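PDB 4HSP: hypothetical protein from Pseudomonas aeruginosa, which is of unknown function but belongs to the DUF3299 family, which is grouped with proteins of the OB fold and probably shares its curled beta barrel. Local coordinates for residues Ile55-Pro60 with Gly119-Glu124; Tyr99-Lys104 with Gly134-Ala139; Gly72-Phe77 with Val106-Leu111; Tyr112-Val117 with Thr143-Glu148. One frame throughout, in Å; residues are numbered along the deposited sequence. Where two conformers were deposited one is given.

Interaction 1: residues Ile55-Pro60 with Gly119-Glu124; sequences IEAKLP and GTFKVE. With SO4 (sulfate ion), chain B.
Gly-119 meets Ala-57 through both of its backbone polar atoms: Gly-119 N donates to Ala-57 O at 3.0 Å, and Gly-119 O accepts from Ala-57 N at 2.9 Å. This reciprocal exchange identifies an antiparallel hydrogen-bonded pair. It joins the start of strand 55-68 to strand 120-122, a pairing consistent with the closure of an OB-fold barrel between its first and fourth strands. The chain turns a corner at Gly-119, and the axes of the two short strand segments stand at 100°, so the paired region is brief. Thr-120 follows opposite Glu-56 as a non-hydrogen-bonded pair. Here the glutamate chain bends at its second torsion (chi2 60°), which folds the carboxylate back over the neighbouring strand and sets Glu-56 OE1 3.2 Å from Thr-120 OG1. Phe-121 N then reaches Ile-55 O at 2.7 Å, almost in line with the carbonyl bond (C=O...N angle 177°). The Phe-121 side chain leaves on the same face as Ile-55 and Ala-57, and its CB takes most of the apolar contact, 3.8 Å from Ala-57 CB and 4.0 Å from Ile-55 CG1. Its ring turns away from strand 55-68 to meet Tyr-135, and Met-137 packs on both Phe-121 and Ala-57. On the strand edge away from Thr-120, Glu-56 N donates at 3.1 Å to O2 of a sulfate, probably from the crystallisation liquor, that Arg-4 NH1 also binds.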
loop_
_atom_site.group_PDB
_atom_site.type_symbol
_atom_site.label_atom_id
_atom_site.label_comp_id
_atom_site.label_asym_id
_atom_site.label_seq_id
_atom_site.Cartn_x
_atom_site.Cartn_y
_atom_site.Cartn_z
ATOM N N ILE A 55 -7.779 23.736 23.416
ATOM C CA ILE A 55 -6.320 23.916 23.365
ATOM C C ILE A 55 -5.788 23.740 21.924
ATOM O O ILE A 55 -6.484 23.198 21.064
ATOM C CB ILE A 55 -5.578 22.965 24.374
ATOM C CG1 ILE A 55 -5.543 21.501 23.880
ATOM C CG2 ILE A 55 -6.110 23.105 25.833
ATOM C CD1 ILE A 55 -4.548 20.659 24.535
ATOM N N GLU A 56 -4.554 24.210 21.683
ATOM C CA GLU A 56 -3.800 23.996 20.447
ATOM C C GLU A 56 -3.005 22.732 20.725
ATOM O O GLU A 56 -2.158 22.735 21.611
ATOM C CB GLU A 56 -2.909 25.225 20.123
ATOM C CG GLU A 56 -2.777 25.575 18.647
ATOM C CD GLU A 56 -4.060 25.909 17.900
ATOM O OE1 GLU A 56 -4.999 26.466 18.520
ATOM O OE2 GLU A 56 -4.112 25.632 16.678
ATOM N N ALA A 57 -3.347 21.622 20.085
ATOM C CA ALA A 57 -2.697 20.333 20.388
ATOM C C ALA A 57 -1.985 19.716 19.188
ATOM O O ALA A 57 -2.185 20.142 18.059
ATOM C CB ALA A 57 -3.718 19.348 20.944
ATOM N N LYS A 58 -1.141 18.717 19.454
ATOM C CA LYS A 58 -0.351 17.973 18.471
ATOM C C LYS A 58 -0.393 16.497 18.893
ATOM O O LYS A 58 -0.045 16.144 20.022
ATOM C CB LYS A 58 1.070 18.552 18.430
ATOM C CG LYS A 58 2.075 17.845 17.547
ATOM C CD LYS A 58 3.469 18.295 17.972
ATOM C CE LYS A 58 4.549 17.907 17.004
ATOM N NZ LYS A 58 5.881 18.299 17.522
ATOM N N LEU A 59 -0.878 15.651 18.016
ATOM C CA LEU A 59 -1.025 14.237 18.336
ATOM C C LEU A 59 -0.543 13.359 17.176
ATOM O O LEU A 59 -0.787 13.728 16.018
ATOM C CB LEU A 59 -2.523 14.020 18.610
ATOM C CG LEU A 59 -3.040 12.747 19.249
ATOM C CD1 LEU A 59 -2.387 12.455 20.607
ATOM C CD2 LEU A 59 -4.546 12.866 19.416
ATOM N N PRO A 60 0.176 12.225 17.436
ATOM C CA PRO A 60 0.585 11.347 16.314
ATOM C C PRO A 60 -0.477 10.275 16.042
ATOM O O PRO A 60 -1.253 9.915 16.933
ATOM C CB PRO A 60 1.880 10.731 16.831
ATOM C CG PRO A 60 1.640 10.620 18.336
ATOM C CD PRO A 60 0.602 11.644 18.734
ATOM N N GLY A 119 -3.408 21.329 15.562
ATOM C CA GLY A 119 -4.539 22.235 15.358
ATOM C C GLY A 119 -5.353 22.509 16.598
ATOM O O GLY A 119 -4.965 22.113 17.684
ATOM N N THR A 120 -6.483 23.202 16.450
ATOM C CA THR A 120 -7.391 23.516 17.558
ATOM C C THR A 120 -8.110 22.228 17.940
ATOM O O THR A 120 -8.708 21.562 17.086
ATOM C CB THR A 120 -8.348 24.668 17.178
ATOM O OG1 THR A 120 -7.570 25.767 16.693
ATOM C CG2 THR A 120 -9.227 25.116 18.351
ATOM N N PHE A 121 -8.024 21.881 19.223
ATOM C CA PHE A 121 -8.552 20.663 19.804
ATOM C C PHE A 121 -9.814 20.936 20.602
ATOM O O PHE A 121 -9.792 21.726 21.529
ATOM C CB PHE A 121 -7.464 20.029 20.689
ATOM C CG PHE A 121 -7.706 18.595 21.083
ATOM C CD1 PHE A 121 -7.403 17.560 20.214
ATOM C CD2 PHE A 121 -8.231 18.279 22.324
ATOM C CE1 PHE A 121 -7.593 16.229 20.594
ATOM C CE2 PHE A 121 -8.462 16.948 22.686
ATOM C CZ PHE A 121 -8.117 15.933 21.832
ATOM N N LYS A 122 -10.892 20.223 20.278
ATOM C CA LYS A 122 -12.217 20.338 20.894
ATOM C C LYS A 122 -12.694 19.024 21.497
ATOM O O LYS A 122 -12.540 17.962 20.887
ATOM C CB LYS A 122 -13.258 20.749 19.821
ATOM C CG LYS A 122 -13.508 22.219 19.617
ATOM C CD LYS A 122 -14.827 22.372 18.837
ATOM C CE LYS A 122 -15.971 22.899 19.685
ATOM N NZ LYS A 122 -16.415 21.937 20.735
ATOM N N VAL A 123 -13.374 19.114 22.634
ATOM C CA VAL A 123 -13.993 17.980 23.311
ATOM C C VAL A 123 -15.472 18.080 22.938
ATOM O O VAL A 123 -16.258 18.768 23.598
ATOM C CB VAL A 123 -13.707 17.963 24.836
ATOM C CG1 VAL A 123 -14.384 16.773 25.491
ATOM C CG2 VAL A 123 -12.206 17.935 25.114
ATOM N N GLU A 124 -15.796 17.494 21.775
ATOM C CA GLU A 124 -17.107 17.513 21.138
ATOM C C GLU A 124 -17.332 16.200 20.438
ATOM O O GLU A 124 -16.422 15.679 19.790
ATOM C CB GLU A 124 -17.173 18.672 20.130
ATOM C CG GLU A 124 -18.574 19.024 19.650
ATOM C CD GLU A 124 -18.671 19.872 18.390
ATOM O OE1 GLU A 124 -17.787 20.731 18.159
ATOM O OE2 GLU A 124 -19.651 19.676 17.634
HETATM S S SO4 B . -3.852 27.020 24.546
HETATM O O1 SO4 B . -3.103 27.600 23.427
HETATM O O2 SO4 B . -3.759 25.583 24.376
HETATM O O3 SO4 B . -3.261 27.342 25.850
HETATM O O4 SO4 B . -5.240 27.488 24.482
#

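Interaction 2: residues Tyr99-Lys104 with Gly134-Ala139; sequences YVKTAK and GYRMQA. With EDO (1,2-ethanediol), chain J.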
loop_
_atom_site.group_PDB
_atom_site.type_symbol
_atom_site.label_atom_id
_atom_site.label_comp_id
_atom_site.label_asym_id
_atom_site.label_seq_id
_atom_site.Cartn_x
_atom_site.Cartn_y
_atom_site.Cartn_z
ATOM N N TYR A 99 -11.878 13.194 15.298
ATOM C CA TYR A 99 -12.462 13.550 14.003
ATOM C C TYR A 99 -11.749 14.839 13.562
ATOM O O TYR A 99 -11.859 15.870 14.232
ATOM C CB TYR A 99 -13.982 13.739 14.126
ATOM C CG TYR A 99 -14.732 13.916 12.823
ATOM C CD1 TYR A 99 -14.770 15.152 12.177
ATOM C CD2 TYR A 99 -15.511 12.882 12.299
ATOM C CE1 TYR A 99 -15.491 15.331 10.993
ATOM C CE2 TYR A 99 -16.256 13.055 11.129
ATOM C CZ TYR A 99 -16.237 14.279 10.473
ATOM O OH TYR A 99 -16.974 14.440 9.318
ATOM N N VAL A 100 -10.955 14.756 12.486
ATOM C CA VAL A 100 -10.152 15.875 11.979
ATOM C C VAL A 100 -10.736 16.402 10.658
ATOM O O VAL A 100 -11.149 15.610 9.820
ATOM C CB VAL A 100 -8.662 15.462 11.802
ATOM C CG1 VAL A 100 -7.772 16.656 11.479
ATOM C CG2 VAL A 100 -8.141 14.717 13.010
ATOM N N LYS A 101 -10.775 17.753 10.514
ATOM C CA LYS A 101 -11.126 18.557 9.326
ATOM C C LYS A 101 -9.883 19.392 8.976
ATOM O O LYS A 101 -9.317 20.027 9.871
ATOM C CB LYS A 101 -12.362 19.470 9.557
ATOM C CG LYS A 101 -13.691 18.727 9.643
ATOM C CD LYS A 101 -14.889 19.672 9.588
ATOM C CE LYS A 101 -16.189 18.971 9.950
ATOM N NZ LYS A 101 -17.387 19.848 9.787
ATOM N N THR A 102 -9.411 19.325 7.723
ATOM C CA THR A 102 -8.231 20.092 7.291
ATOM C C THR A 102 -8.489 20.814 5.931
ATOM O O THR A 102 -9.059 20.227 5.003
ATOM C CB THR A 102 -6.950 19.210 7.256
ATOM O OG1 THR A 102 -5.821 20.022 6.923
ATOM C CG2 THR A 102 -7.034 18.038 6.289
ATOM N N ALA A 103 -8.068 22.077 5.836
ATOM C CA ALA A 103 -8.169 22.851 4.595
ATOM C C ALA A 103 -7.055 22.405 3.628
ATOM O O ALA A 103 -7.300 22.261 2.430
ATOM C CB ALA A 103 -8.089 24.343 4.880
ATOM N N LYS A 104 -5.840 22.167 4.164
ATOM C CA LYS A 104 -4.677 21.633 3.444
ATOM C C LYS A 104 -4.799 20.107 3.514
ATOM O O LYS A 104 -4.454 19.494 4.548
ATOM C CB LYS A 104 -3.331 22.118 4.060
ATOM C CG LYS A 104 -3.129 23.623 4.193
ATOM C CD LYS A 104 -1.967 23.934 5.148
ATOM C CE LYS A 104 -1.554 25.387 5.088
ATOM N NZ LYS A 104 -0.396 25.670 5.975
ATOM N N GLY A 134 -14.984 11.192 20.544
ATOM C CA GLY A 134 -15.264 12.100 21.651
ATOM C C GLY A 134 -14.505 13.403 21.521
ATOM O O GLY A 134 -14.752 14.341 22.283
ATOM N N TYR A 135 -13.618 13.474 20.507
ATOM C CA TYR A 135 -12.744 14.603 20.209
ATOM C C TYR A 135 -12.803 15.021 18.757
ATOM O O TYR A 135 -13.017 14.190 17.872
ATOM C CB TYR A 135 -11.281 14.262 20.563
ATOM C CG TYR A 135 -11.095 13.830 22.000
ATOM C CD1 TYR A 135 -11.201 14.746 23.045
ATOM C CD2 TYR A 135 -10.876 12.489 22.325
ATOM C CE1 TYR A 135 -11.041 14.352 24.375
ATOM C CE2 TYR A 135 -10.721 12.085 23.654
ATOM C CZ TYR A 135 -10.796 13.023 24.675
ATOM O OH TYR A 135 -10.636 12.650 25.984
ATOM N N ARG A 136 -12.580 16.323 18.519
ATOM C CA ARG A 136 -12.525 16.936 17.196
ATOM C C ARG A 136 -11.282 17.830 17.088
ATOM O O ARG A 136 -10.776 18.349 18.091
ATOM C CB ARG A 136 -13.799 17.751 16.883
ATOM C CG ARG A 136 -15.082 16.961 16.758
ATOM C CD ARG A 136 -16.239 17.899 16.578
ATOM N NE ARG A 136 -16.603 18.041 15.169
ATOM C CZ ARG A 136 -17.799 17.743 14.670
ATOM N NH1 ARG A 136 -18.770 17.303 15.466
ATOM N NH2 ARG A 136 -18.037 17.892 13.373
HETATM N N MSE A 137 -10.814 18.027 15.863
HETATM C CA MSE A 137 -9.660 18.866 15.573
HETATM C C MSE A 137 -9.802 19.526 14.199
HETATM O O MSE A 137 -10.184 18.893 13.212
HETATM C CB MSE A 137 -8.382 18.028 15.644
HETATM C CG MSE A 137 -7.083 18.791 15.527
HETATM SE SE MSE A 137 -5.681 17.747 16.434
HETATM C CE MSE A 137 -5.233 19.028 17.658
ATOM N N GLN A 138 -9.525 20.818 14.168
ATOM C CA GLN A 138 -9.447 21.622 12.969
ATOM C C GLN A 138 -7.959 21.782 12.772
ATOM O O GLN A 138 -7.317 22.551 13.488
ATOM C CB GLN A 138 -10.212 22.946 13.143
ATOM C CG GLN A 138 -10.283 23.797 11.879
ATOM C CD GLN A 138 -11.021 23.129 10.737
ATOM O OE1 GLN A 138 -12.141 22.632 10.896
ATOM N NE2 GLN A 138 -10.406 23.123 9.555
ATOM N N ALA A 139 -7.387 20.936 11.928
ATOM C CA ALA A 139 -5.952 20.901 11.720
ATOM C C ALA A 139 -5.400 22.123 10.953
ATOM O O ALA A 139 -5.971 22.555 9.944
ATOM C CB ALA A 139 -5.558 19.623 11.003
HETATM C C1 EDO J . -14.412 19.714 13.216
HETATM O O1 EDO J . -13.984 18.373 13.502
HETATM C C2 EDO J . -13.411 20.790 13.743
HETATM O O2 EDO J . -13.750 21.168 15.078
#
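Tyr-99 and Lys-101 each use both N and O to bind the strand of Tyr-135, Met-137 and Ala-139. Tyr-99 N donates to Tyr-135 O at 3.0 Å, and Tyr-99 O accepts from Met-137 N at 2.9 Å. The same exchange recurs two residues on: Lys-101 N donates to Met-137 O at 3.0 Å, while Lys-101 O accepts from Ala-139 N at 3.0 Å. This alternation, with the short strand axes only 16° apart, is the signature of parallel pairing. In a sheet otherwise dominated by antiparallel neighbours, a parallel match of strand 98-102 with strand 132-144 agrees with the third and fifth strands of an OB fold. Apolar contacts occupy the inner face, where Val-100 CG1, placed anti to its own N (chi1 -171°), lies 3.7 Å from Ala-139 CB; Val-117 packs on both residues and on Met-137. Polar and charged groups fill the other face. Lys-101 and Arg-136 run side by side in the same direction, leaving Lys-101 NZ 4.1 Å from Arg-136 NH2, a like-charged approach probably eased by the weak, long ion pair of Arg-136 with Glu-124. An ethanediol, probably from the crystallisation liquor, lies beside both side chains, its O1 accepting from Arg-136 NE at 3.1 Å. Gln-138 bends at chi2 (62°) and brings its OE1 to 3.4 Å from Lys-101 CB, whereas the hydroxyl of Tyr-99 bonds Glu-76.

Interaction 3: residues Gly72-Phe77 with Val106-Leu111; sequences GLVTEF and VQMDEL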
loop_
_atom_site.group_PDB
_atom_site.type_symbol
_atom_site.label_atom_id
_atom_site.label_comp_id
_atom_site.label_asym_id
_atom_site.label_seq_id
_atom_site.Cartn_x
_atom_site.Cartn_y
_atom_site.Cartn_z
ATOM N N GLY A 72 -8.579 15.829 -5.081
ATOM C CA GLY A 72 -8.201 14.442 -4.821
ATOM C C GLY A 72 -7.419 14.246 -3.534
ATOM O O GLY A 72 -6.605 13.326 -3.435
ATOM N N LEU A 73 -7.657 15.112 -2.535
ATOM C CA LEU A 73 -7.005 15.050 -1.226
ATOM C C LEU A 73 -8.006 14.721 -0.134
ATOM O O LEU A 73 -9.174 15.082 -0.244
ATOM C CB LEU A 73 -6.322 16.386 -0.881
ATOM C CG LEU A 73 -5.364 17.006 -1.902
ATOM C CD1 LEU A 73 -5.085 18.453 -1.554
ATOM C CD2 LEU A 73 -4.069 16.207 -2.012
ATOM N N VAL A 74 -7.539 14.092 0.948
ATOM C CA VAL A 74 -8.356 13.760 2.109
ATOM C C VAL A 74 -8.471 15.007 2.971
ATOM O O VAL A 74 -7.457 15.550 3.406
ATOM C CB VAL A 74 -7.785 12.560 2.884
ATOM C CG1 VAL A 74 -8.601 12.278 4.147
ATOM C CG2 VAL A 74 -7.704 11.332 1.983
ATOM N N THR A 75 -9.699 15.480 3.188
ATOM C CA THR A 75 -9.928 16.700 3.949
ATOM C C THR A 75 -10.684 16.438 5.247
ATOM O O THR A 75 -10.746 17.331 6.084
ATOM C CB THR A 75 -10.637 17.717 3.071
ATOM O OG1 THR A 75 -11.804 17.109 2.512
ATOM C CG2 THR A 75 -9.721 18.266 1.974
ATOM N N GLU A 76 -11.265 15.232 5.417
ATOM C CA GLU A 76 -11.952 14.814 6.648
ATOM C C GLU A 76 -11.550 13.392 6.949
ATOM O O GLU A 76 -11.580 12.534 6.077
ATOM C CB GLU A 76 -13.486 14.968 6.595
ATOM C CG GLU A 76 -13.966 16.416 6.598
ATOM C CD GLU A 76 -15.467 16.650 6.563
ATOM O OE1 GLU A 76 -16.196 16.014 7.358
ATOM O OE2 GLU A 76 -15.909 17.514 5.770
ATOM N N PHE A 77 -11.120 13.140 8.169
ATOM C CA PHE A 77 -10.676 11.810 8.531
ATOM C C PHE A 77 -10.706 11.555 10.017
ATOM O O PHE A 77 -10.785 12.492 10.807
ATOM C CB PHE A 77 -9.245 11.584 8.008
ATOM C CG PHE A 77 -8.184 12.507 8.542
ATOM C CD1 PHE A 77 -7.479 12.188 9.701
ATOM C CD2 PHE A 77 -7.837 13.666 7.846
ATOM C CE1 PHE A 77 -6.454 13.009 10.166
ATOM C CE2 PHE A 77 -6.813 14.490 8.307
ATOM C CZ PHE A 77 -6.111 14.147 9.458
ATOM N N VAL A 106 -4.561 15.902 2.585
ATOM C CA VAL A 106 -3.493 14.907 2.553
ATOM C C VAL A 106 -3.718 14.009 1.354
ATOM O O VAL A 106 -4.851 13.634 1.078
ATOM C CB VAL A 106 -3.394 14.066 3.864
ATOM C CG1 VAL A 106 -2.160 13.168 3.858
ATOM C CG2 VAL A 106 -3.400 14.948 5.098
ATOM N N GLN A 107 -2.628 13.620 0.681
ATOM C CA GLN A 107 -2.611 12.709 -0.469
ATOM C C GLN A 107 -3.097 11.329 -0.042
ATOM O O GLN A 107 -2.564 10.795 0.929
ATOM C CB GLN A 107 -1.180 12.610 -1.037
ATOM C CG GLN A 107 -0.443 13.948 -1.232
ATOM C CD GLN A 107 -0.642 14.553 -2.601
ATOM O OE1 GLN A 107 -1.362 14.017 -3.460
ATOM N NE2 GLN A 107 0.008 15.690 -2.837
HETATM N N MSE A 108 -4.104 10.763 -0.764
HETATM C CA MSE A 108 -4.708 9.441 -0.517
HETATM C C MSE A 108 -3.665 8.316 -0.511
HETATM O O MSE A 108 -3.814 7.328 0.219
HETATM C CB MSE A 108 -5.756 9.133 -1.600
HETATM C CG MSE A 108 -6.422 10.368 -2.172
HETATM SE SE MSE A 108 -7.243 10.050 -3.917
HETATM C CE MSE A 108 -5.753 10.424 -5.048
ATOM N N ASP A 109 -2.621 8.465 -1.362
ATOM C CA ASP A 109 -1.520 7.524 -1.587
ATOM C C ASP A 109 -0.668 7.282 -0.327
ATOM O O ASP A 109 -0.519 6.127 0.099
ATOM C CB ASP A 109 -0.620 7.993 -2.773
ATOM C CG ASP A 109 0.055 9.365 -2.658
ATOM O OD1 ASP A 109 1.103 9.460 -1.972
ATOM O OD2 ASP A 109 -0.406 10.315 -3.332
ATOM N N GLU A 110 -0.159 8.370 0.279
ATOM C CA GLU A 110 0.749 8.352 1.414
ATOM C C GLU A 110 0.072 8.157 2.817
ATOM O O GLU A 110 0.621 8.623 3.810
ATOM C CB GLU A 110 1.655 9.606 1.383
ATOM C CG GLU A 110 0.971 10.967 1.408
ATOM C CD GLU A 110 1.893 12.167 1.563
ATOM O OE1 GLU A 110 3.117 11.970 1.754
ATOM O OE2 GLU A 110 1.383 13.311 1.527
ATOM N N LEU A 111 -1.013 7.357 2.914
ATOM C CA LEU A 111 -1.704 7.098 4.184
ATOM C C LEU A 111 -1.269 5.791 4.863
ATOM O O LEU A 111 -1.921 5.343 5.811
ATOM C CB LEU A 111 -3.233 7.092 4.008
ATOM C CG LEU A 111 -3.913 8.384 3.508
ATOM C CD1 LEU A 111 -5.427 8.217 3.479
ATOM C CD2 LEU A 111 -3.544 9.589 4.357
#
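An antiparallel hydrogen-bonded pair, Val-74 with Val-106, attaches the short strand 105-107 to the start of strand 73-80, just after the chain has turned its corner at residues 103-104; the pairing is consistent with the second and third strands of an OB-type barrel. Val-74 N donates to Val-106 O at 2.7 Å, nearly straight at hydrogen (171°), and Val-106 N returns a bond to Val-74 O at 3.0 Å. Past the pair, the second segment curls back over the first: Leu-111 crosses Val-74, with Leu-111 CD1 4.1 Å from Val-74 CG2, and both side chains also rest on Pro-65, while Phe-115 packs against Val-106. On the other face Leu-73 and Gln-107 extend alongside each other. A bend at chi2 (-91°) lays the glutamine amide beside the leucine methyl, with Gln-107 OE1 3.8 Å from Leu-73 CD2. Directional bonding between the segments is thus concentrated in one reciprocal backbone pair, whereas the turn that follows is held to strand 73-80 by van der Waals contact.

Interaction 4: residues Tyr112-Val117 with Thr143-Glu148; sequences YQPFWV and TPYEYE
Trp-116 and Thr-143 form an antiparallel hydrogen-bonded pair, Trp-116 N donating to Thr-143 O at 2.7 Å and Thr-143 N to Trp-116 O at 3.0 Å. Next to it Phe-115 and Pro-144 form a non-hydrogen-bonded pair whose side chains diverge, and Tyr-145 N bonds Pro-114 O at 2.9 Å, from 40° above the carbonyl plane. Tyr-145 CG is anti to the backbone N (chi1 -175°), which carries the phenol alongside the indole. The tyrosine ring and the five-membered ring of Trp-116 are nearly parallel (19°) but slid apart, so the rings barely overlap, Tyr-145 CE2 lying 3.4 Å from Trp-116 CZ2. Pro-114 flanks the same tyrosine, with its CG 3.7 Å from Tyr-145 CB, and the ring of Phe-115 leans on Pro-144. A water lying in the indole plane accepts from Trp-116 NE1 at 3.0 Å and donates to Glu-146 O at 2.8 Å; it also sits over the centre of one face of the Tyr-145 ring. Lys-58 makes a cation-pi contact with Trp-116, His-26 of the second subunit meets it edge-to-face, and Tyr-145 OH bonds Pro-24 O of that subunit. The water bridge thus satisfies the indole N-H and probably restrains its rotation at this subunit interface.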
loop_
_atom_site.group_PDB
_atom_site.type_symbol
_atom_site.label_atom_id
_atom_site.label_comp_id
_atom_site.label_asym_id
_atom_site.label_seq_id
_atom_site.Cartn_x
_atom_site.Cartn_y
_atom_site.Cartn_z
ATOM N N TYR A 112 -0.159 5.205 4.414
ATOM C CA TYR A 112 0.443 3.959 4.924
ATOM C C TYR A 112 1.347 4.287 6.111
ATOM O O TYR A 112 1.765 3.404 6.852
ATOM C CB TYR A 112 1.260 3.270 3.785
ATOM C CG TYR A 112 2.399 4.133 3.255
ATOM C CD1 TYR A 112 2.160 5.146 2.326
ATOM C CD2 TYR A 112 3.695 4.005 3.757
ATOM C CE1 TYR A 112 3.179 6.009 1.914
ATOM C CE2 TYR A 112 4.724 4.854 3.337
ATOM C CZ TYR A 112 4.459 5.858 2.419
ATOM O OH TYR A 112 5.462 6.694 1.980
ATOM N N GLN A 113 1.692 5.567 6.253
ATOM C CA GLN A 113 2.606 6.064 7.284
ATOM C C GLN A 113 1.851 6.830 8.356
ATOM O O GLN A 113 0.733 7.311 8.080
ATOM C CB GLN A 113 3.679 6.965 6.630
ATOM C CG GLN A 113 3.180 8.327 6.181
ATOM C CD GLN A 113 4.061 8.929 5.136
ATOM O OE1 GLN A 113 5.244 9.200 5.347
ATOM N NE2 GLN A 113 3.489 9.155 3.984
ATOM N N PRO A 114 2.444 6.979 9.577
ATOM C CA PRO A 114 1.788 7.809 10.583
ATOM C C PRO A 114 2.071 9.277 10.298
ATOM O O PRO A 114 2.994 9.613 9.539
ATOM C CB PRO A 114 2.410 7.333 11.900
ATOM C CG PRO A 114 3.699 6.698 11.530
ATOM C CD PRO A 114 3.781 6.545 10.046
ATOM N N PHE A 115 1.264 10.144 10.893
ATOM C CA PHE A 115 1.381 11.592 10.777
ATOM C C PHE A 115 1.315 12.274 12.118
ATOM O O PHE A 115 0.863 11.679 13.080
ATOM C CB PHE A 115 0.228 12.144 9.926
ATOM C CG PHE A 115 0.296 11.795 8.467
ATOM C CD1 PHE A 115 -0.193 10.574 8.001
ATOM C CD2 PHE A 115 0.817 12.693 7.548
ATOM C CE1 PHE A 115 -0.120 10.244 6.649
ATOM C CE2 PHE A 115 0.895 12.357 6.195
ATOM C CZ PHE A 115 0.427 11.134 5.758
ATOM N N TRP A 116 1.763 13.534 12.161
ATOM C CA TRP A 116 1.581 14.509 13.229
ATOM C C TRP A 116 0.412 15.407 12.790
ATOM O O TRP A 116 0.457 15.971 11.697
ATOM C CB TRP A 116 2.856 15.361 13.487
ATOM C CG TRP A 116 3.946 14.637 14.211
ATOM C CD1 TRP A 116 5.123 14.178 13.688
ATOM C CD2 TRP A 116 3.924 14.221 15.581
ATOM N NE1 TRP A 116 5.808 13.452 14.633
ATOM C CE2 TRP A 116 5.099 13.470 15.810
ATOM C CE3 TRP A 116 3.018 14.405 16.642
ATOM C CZ2 TRP A 116 5.412 12.939 17.065
ATOM C CZ3 TRP A 116 3.322 13.867 17.882
ATOM C CH2 TRP A 116 4.488 13.115 18.078
ATOM N N VAL A 117 -0.657 15.466 13.588
ATOM C CA VAL A 117 -1.792 16.359 13.321
ATOM C C VAL A 117 -1.782 17.469 14.408
ATOM O O VAL A 117 -1.960 17.174 15.589
ATOM C CB VAL A 117 -3.174 15.644 13.239
ATOM C CG1 VAL A 117 -4.279 16.664 13.009
ATOM C CG2 VAL A 117 -3.199 14.566 12.160
ATOM N N THR A 143 1.518 16.565 8.929
ATOM C CA THR A 143 2.874 16.310 8.480
ATOM C C THR A 143 3.251 14.882 8.816
ATOM O O THR A 143 2.886 14.395 9.889
ATOM C CB THR A 143 3.858 17.335 9.115
ATOM O OG1 THR A 143 3.427 17.729 10.429
ATOM C CG2 THR A 143 4.005 18.573 8.265
ATOM N N PRO A 144 3.986 14.189 7.910
ATOM C CA PRO A 144 4.385 12.805 8.205
ATOM C C PRO A 144 5.239 12.699 9.460
ATOM O O PRO A 144 6.033 13.597 9.757
ATOM C CB PRO A 144 5.175 12.387 6.959
ATOM C CG PRO A 144 4.706 13.335 5.854
ATOM C CD PRO A 144 4.488 14.629 6.583
ATOM N N TYR A 145 5.013 11.620 10.229
ATOM C CA TYR A 145 5.761 11.262 11.435
ATOM C C TYR A 145 7.145 10.853 10.975
ATOM O O TYR A 145 7.295 9.889 10.215
ATOM C CB TYR A 145 5.037 10.126 12.176
ATOM C CG TYR A 145 5.625 9.712 13.505
ATOM C CD1 TYR A 145 6.658 8.776 13.574
ATOM C CD2 TYR A 145 5.056 10.140 14.702
ATOM C CE1 TYR A 145 7.165 8.346 14.799
ATOM C CE2 TYR A 145 5.535 9.690 15.935
ATOM C CZ TYR A 145 6.599 8.806 15.977
ATOM O OH TYR A 145 7.051 8.364 17.191
ATOM N N GLU A 146 8.146 11.620 11.373
ATOM C CA GLU A 146 9.491 11.348 10.922
ATOM C C GLU A 146 10.214 10.455 11.906
ATOM O O GLU A 146 10.235 10.717 13.129
ATOM C CB GLU A 146 10.270 12.645 10.678
ATOM C CG GLU A 146 9.790 13.447 9.469
ATOM C CD GLU A 146 10.190 12.989 8.070
ATOM O OE1 GLU A 146 10.964 12.010 7.948
ATOM O OE2 GLU A 146 9.733 13.627 7.092
ATOM N N TYR A 147 10.784 9.370 11.348
ATOM C CA TYR A 147 11.599 8.399 12.058
ATOM C C TYR A 147 12.473 7.653 11.065
ATOM O O TYR A 147 11.954 7.105 10.092
ATOM C CB TYR A 147 10.756 7.415 12.927
ATOM C CG TYR A 147 11.557 6.221 13.393
ATOM C CD1 TYR A 147 12.453 6.330 14.455
ATOM C CD2 TYR A 147 11.508 5.014 12.702
ATOM C CE1 TYR A 147 13.255 5.257 14.837
ATOM C CE2 TYR A 147 12.302 3.933 13.076
ATOM C CZ TYR A 147 13.162 4.053 14.157
ATOM O OH TYR A 147 13.917 2.969 14.548
ATOM N N GLU A 148 13.794 7.594 11.358
ATOM C CA GLU A 148 14.817 6.890 10.578
ATOM C C GLU A 148 15.404 5.706 11.384
ATOM O O GLU A 148 15.960 5.896 12.478
ATOM C CB GLU A 148 15.934 7.851 10.115
ATOM C CG GLU A 148 15.529 8.817 9.005
ATOM C CD GLU A 148 14.857 8.193 7.792
ATOM O OE1 GLU A 148 15.494 7.348 7.123
ATOM O OE2 GLU A 148 13.678 8.532 7.530
HETATM O O HOH W 1 8.484 12.032 14.845
#

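All four contacts belong to one curled sheet. Interactions 1 and 2 are direct neighbours, centres 8 Å apart, since strand 120-122 pairs with strand 132-144; Lys-122 O lies 2.9 Å from Arg-136 N. Interaction 1 is the mostly buried one, while interactions 2, 3 and 4 are partly buried. Interactions 2 and 4 share strand 132-144. Only interaction 2 is parallel; its outer face carries Lys-101 and Arg-136. Interaction 3 joins interaction 2 through Val-100 N and Phe-77 O, and combines one reciprocal backbone pair with a few aliphatic contacts. Interaction 4 is the most aromatic and touches the second subunit extensively, interaction 1 through Lys-58 and Pro-60 beside its pairing; interaction 3 reaches the third subunit.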